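Long-range contact in acyl-CoA hydrolase (Bacillus cereus, PDB 1Y7U), which probably hydrolyses long-chain fatty acyl-CoA thioesters to free fatty acid and coenzyme A, through a hotdog-fold thioesterase domain: residues 70-78 with 111-119. Numbering follows the deposited sequence.
With COA (coenzyme A), chain J; SO4 (sulfate ion), chain E.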
# COMPACT_ATOMS: atom_id res chain seq x y z
N VAL A 70 4.52 24.55 -7.30
CA VAL A 70 5.70 23.88 -6.79
C VAL A 70 6.73 23.61 -7.87
O VAL A 70 6.40 23.04 -8.91
CB VAL A 70 5.34 22.51 -6.14
CG1 VAL A 70 6.60 21.82 -5.70
CG2 VAL A 70 4.43 22.69 -4.97
N ASP A 71 7.97 24.02 -7.62
CA ASP A 71 9.06 23.79 -8.57
C ASP A 71 9.97 22.72 -8.01
O ASP A 71 10.43 22.83 -6.87
CB ASP A 71 9.91 25.05 -8.78
CG ASP A 71 9.24 26.06 -9.67
OD1 ASP A 71 8.94 25.73 -10.83
OD2 ASP A 71 9.02 27.20 -9.20
N PHE A 72 10.24 21.68 -8.79
CA PHE A 72 11.12 20.63 -8.32
C PHE A 72 12.54 21.00 -8.71
O PHE A 72 13.03 20.66 -9.78
CB PHE A 72 10.68 19.27 -8.87
CG PHE A 72 9.32 18.85 -8.36
CD1 PHE A 72 8.18 18.96 -9.17
CD2 PHE A 72 9.16 18.44 -7.03
CE1 PHE A 72 6.90 18.67 -8.66
CE2 PHE A 72 7.88 18.15 -6.51
CZ PHE A 72 6.75 18.27 -7.32
N LEU A 73 13.18 21.74 -7.81
CA LEU A 73 14.54 22.25 -7.97
C LEU A 73 15.61 21.21 -8.29
O LEU A 73 16.46 21.45 -9.13
CB LEU A 73 14.92 23.05 -6.72
CG LEU A 73 13.84 24.11 -6.41
CD1 LEU A 73 14.17 24.85 -5.13
CD2 LEU A 73 13.72 25.09 -7.58
N HIS A 74 15.58 20.07 -7.61
CA HIS A 74 16.55 19.01 -7.88
C HIS A 74 15.83 17.69 -7.80
O HIS A 74 14.73 17.60 -7.26
CB HIS A 74 17.68 18.99 -6.85
CG HIS A 74 18.48 20.25 -6.81
ND1 HIS A 74 18.20 21.29 -5.95
CD2 HIS A 74 19.54 20.66 -7.54
CE1 HIS A 74 19.05 22.28 -6.15
NE2 HIS A 74 19.87 21.92 -7.11
N PRO A 75 16.44 16.64 -8.35
CA PRO A 75 15.80 15.33 -8.29
C PRO A 75 16.10 14.69 -6.95
O PRO A 75 17.07 15.05 -6.30
CB PRO A 75 16.47 14.59 -9.44
CG PRO A 75 17.86 15.10 -9.36
CD PRO A 75 17.64 16.59 -9.20
N VAL A 76 15.24 13.76 -6.54
CA VAL A 76 15.43 13.02 -5.31
C VAL A 76 15.54 11.58 -5.78
O VAL A 76 14.56 11.01 -6.26
CB VAL A 76 14.23 13.17 -4.40
CG1 VAL A 76 14.46 12.38 -3.11
CG2 VAL A 76 13.99 14.64 -4.11
N ARG A 77 16.72 11.00 -5.65
CA ARG A 77 16.96 9.64 -6.12
C ARG A 77 16.94 8.59 -5.02
O ARG A 77 16.71 8.90 -3.86
CB ARG A 77 18.29 9.60 -6.87
CG ARG A 77 18.33 10.62 -7.99
CD ARG A 77 19.71 10.81 -8.58
NE ARG A 77 19.73 11.84 -9.62
CZ ARG A 77 19.03 11.79 -10.75
NH1 ARG A 77 18.24 10.75 -11.01
NH2 ARG A 77 19.11 12.78 -11.63
N SER A 78 17.16 7.34 -5.41
CA SER A 78 17.16 6.22 -4.48
C SER A 78 18.32 6.33 -3.49
O SER A 78 18.25 5.85 -2.37
CB SER A 78 17.29 4.91 -5.25
OG SER A 78 18.53 4.86 -5.93
N GLU A 111 25.42 15.28 2.01
CA GLU A 111 25.08 16.46 1.24
C GLU A 111 23.57 16.65 1.23
O GLU A 111 22.84 15.81 0.70
CB GLU A 111 25.55 16.31 -0.22
CG GLU A 111 27.03 16.08 -0.43
CD GLU A 111 27.88 17.23 0.06
OE1 GLU A 111 27.43 18.39 -0.01
OE2 GLU A 111 29.02 16.97 0.52
N LYS A 112 23.10 17.74 1.83
CA LYS A 112 21.67 18.01 1.83
C LYS A 112 21.42 19.11 0.82
O LYS A 112 22.35 19.78 0.37
CB LYS A 112 21.21 18.53 3.19
CG LYS A 112 21.39 17.59 4.34
CD LYS A 112 20.85 18.23 5.60
CE LYS A 112 20.95 17.28 6.79
NZ LYS A 112 20.39 17.90 8.03
N ARG A 113 20.15 19.30 0.46
CA ARG A 113 19.75 20.36 -0.45
C ARG A 113 18.25 20.36 -0.54
O ARG A 113 17.62 19.31 -0.53
CB ARG A 113 20.39 20.22 -1.82
CG ARG A 113 20.06 18.96 -2.56
CD ARG A 113 20.71 19.05 -3.93
NE ARG A 113 20.46 17.87 -4.75
CZ ARG A 113 20.85 17.75 -6.01
NH1 ARG A 113 21.51 18.75 -6.60
NH2 ARG A 113 20.60 16.64 -6.68
N ILE A 114 17.67 21.56 -0.60
CA ILE A 114 16.23 21.67 -0.66
C ILE A 114 15.72 21.41 -2.08
O ILE A 114 16.05 22.13 -3.02
CB ILE A 114 15.76 23.06 -0.07
CG1 ILE A 114 14.99 23.85 -1.10
CG2 ILE A 114 16.94 23.84 0.45
CD1 ILE A 114 13.59 23.31 -1.31
N ALA A 115 14.93 20.34 -2.22
CA ALA A 115 14.38 19.93 -3.51
C ALA A 115 13.09 20.63 -3.88
O ALA A 115 12.73 20.67 -5.06
CB ALA A 115 14.16 18.43 -3.51
N ALA A 116 12.39 21.16 -2.89
CA ALA A 116 11.14 21.87 -3.15
C ALA A 116 10.57 22.49 -1.88
O ALA A 116 10.87 22.04 -0.77
CB ALA A 116 10.11 20.90 -3.74
N THR A 117 9.77 23.53 -2.06
CA THR A 117 9.09 24.21 -0.97
C THR A 117 7.74 24.66 -1.50
O THR A 117 7.51 24.67 -2.70
CB THR A 117 9.84 25.46 -0.49
OG1 THR A 117 9.84 26.43 -1.54
CG2 THR A 117 11.26 25.12 -0.11
N SER A 118 6.84 25.04 -0.60
CA SER A 118 5.54 25.51 -1.03
C SER A 118 4.69 25.91 0.17
O SER A 118 5.11 25.78 1.31
CB SER A 118 4.82 24.42 -1.84
OG SER A 118 3.68 24.95 -2.50
N PHE A 119 3.50 26.41 -0.11
CA PHE A 119 2.58 26.80 0.94
C PHE A 119 1.29 26.08 0.64
O PHE A 119 0.82 26.06 -0.49
CB PHE A 119 2.33 28.31 0.92
CG PHE A 119 3.55 29.12 1.20
CD1 PHE A 119 4.51 29.31 0.22
CD2 PHE A 119 3.74 29.70 2.46
CE1 PHE A 119 5.66 30.08 0.48
CE2 PHE A 119 4.87 30.46 2.72
CZ PHE A 119 5.83 30.65 1.74
N1A COA J . 9.31 24.41 -14.63
C2A COA J . 8.96 24.18 -15.88
N3A COA J . 9.93 23.95 -16.74
C4A COA J . 11.17 23.96 -16.39
C5A COA J . 11.50 24.17 -15.16
C6A COA J . 10.57 24.40 -14.27
N6A COA J . 10.85 24.61 -13.03
N7A COA J . 12.76 24.10 -15.07
C8A COA J . 13.20 23.82 -16.25
N9A COA J . 12.23 23.74 -17.11
C1B COA J . 12.26 23.54 -18.56
C2B COA J . 12.93 24.61 -19.29
O2B COA J . 11.96 25.49 -19.64
C3B COA J . 13.29 23.95 -20.54
O3B COA J . 12.15 23.91 -21.30
P3B COA J . 12.17 23.97 -22.82
O7A COA J . 11.00 23.53 -23.38
O8A COA J . 13.25 23.28 -23.32
O9A COA J . 12.15 25.28 -23.27
C4B COA J . 13.76 22.65 -20.03
O4B COA J . 13.00 22.45 -18.94
C5B COA J . 15.03 22.88 -19.29
O5B COA J . 16.17 22.96 -20.03
P1A COA J . 17.37 22.90 -19.19
O1A COA J . 17.60 24.18 -18.67
O2A COA J . 18.37 22.35 -20.01
O3A COA J . 17.01 22.00 -18.03
P2A COA J . 17.67 22.14 -16.65
O4A COA J . 17.66 23.43 -16.02
O5A COA J . 18.72 21.23 -16.34
O6A COA J . 16.50 21.70 -15.82
CBP COA J . 15.18 19.83 -15.05
CCP COA J . 15.95 20.49 -16.14
CDP COA J . 13.77 20.27 -15.05
CEP COA J . 15.23 18.45 -15.51
CAP COA J . 15.71 19.87 -13.64
OAP COA J . 15.13 20.94 -13.02
C9P COA J . 15.34 18.71 -12.81
O9P COA J . 15.87 17.47 -13.02
N8P COA J . 14.49 18.91 -11.89
C7P COA J . 14.03 17.86 -11.11
C6P COA J . 12.78 17.19 -11.58
C5P COA J . 12.61 15.90 -10.90
O5P COA J . 13.15 14.96 -11.28
N4P COA J . 11.92 15.86 -9.85
C3P COA J . 10.76 15.11 -9.67
C2P COA J . 10.53 15.11 -8.20
S1P COA J . 12.02 15.23 -7.29
S SO4 E . 21.87 15.37 -10.02
O1 SO4 E . 21.61 14.21 -9.10
O2 SO4 E . 23.34 15.65 -10.05
O3 SO4 E . 21.35 15.01 -11.38
O4 SO4 E . 21.19 16.63 -9.55
O HOH W 1 7.92 25.94 -5.30
O HOH W 2 10.22 24.69 -4.90
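Val-70 packs on Ala-116 where the end of strand 61-71, outermost in this chain's antiparallel hotdog sheet, and the loop after it run beside strand 112-125, separated by bridging waters and joined by one weak direct backbone bond. One water accepts from Asp-71 N at 3.0 Å and lies within hydrogen-bonding distance of Thr-117 O; the other accepts from Thr-117 N and lies equally within reach of Asp-71 O. Beyond them Leu-73 N, which also makes the weak bond to Asp-71 O of the inverse gamma turn centred on Phe-72, donates weakly to Ala-115 O (3.0 Å, bent to 125°), at the classic beta bulge that Ala-115 and Ala-116 form opposite Val-102. Apolar contacts flank this line: Val-70 CG1 and Phe-72 CD2 converge on Ala-116 CB, and Val-76 CG2 lies 3.8 Å from Ala-115 CB. At the outer end chi1 of 60° sets Arg-113 CG between backbone N and carbonyl carbon, and the chain passes over one face of the His-74 imidazole, CD 3.9 Å from the ring centroid in a CH-pi contact; His-74 CB sits over the centre of the guanidinium face, the planes 26° apart. Arg-113 NH2 and Arg-77 NE and NH2 bind a sulfate, probably from the crystallisation liquor. Strand end and loop line an interfacial coenzyme A site completed by Ser-95 of the second subunit: Asp-71 OD1 accepts from adenine N6A (3.1 Å), Phe-72 O weakly from pantetheine N8P. Asp-71 OD2 bonds Ser-165 of the second subunit; a strand of that subunit pairs antiparallel with Val-70 and Asp-71, continuing the sheet. Helix 39-58 packs on Val-70, Phe-72 and Ala-116, while strand 95-105 pairs with 112-125 along its other edge.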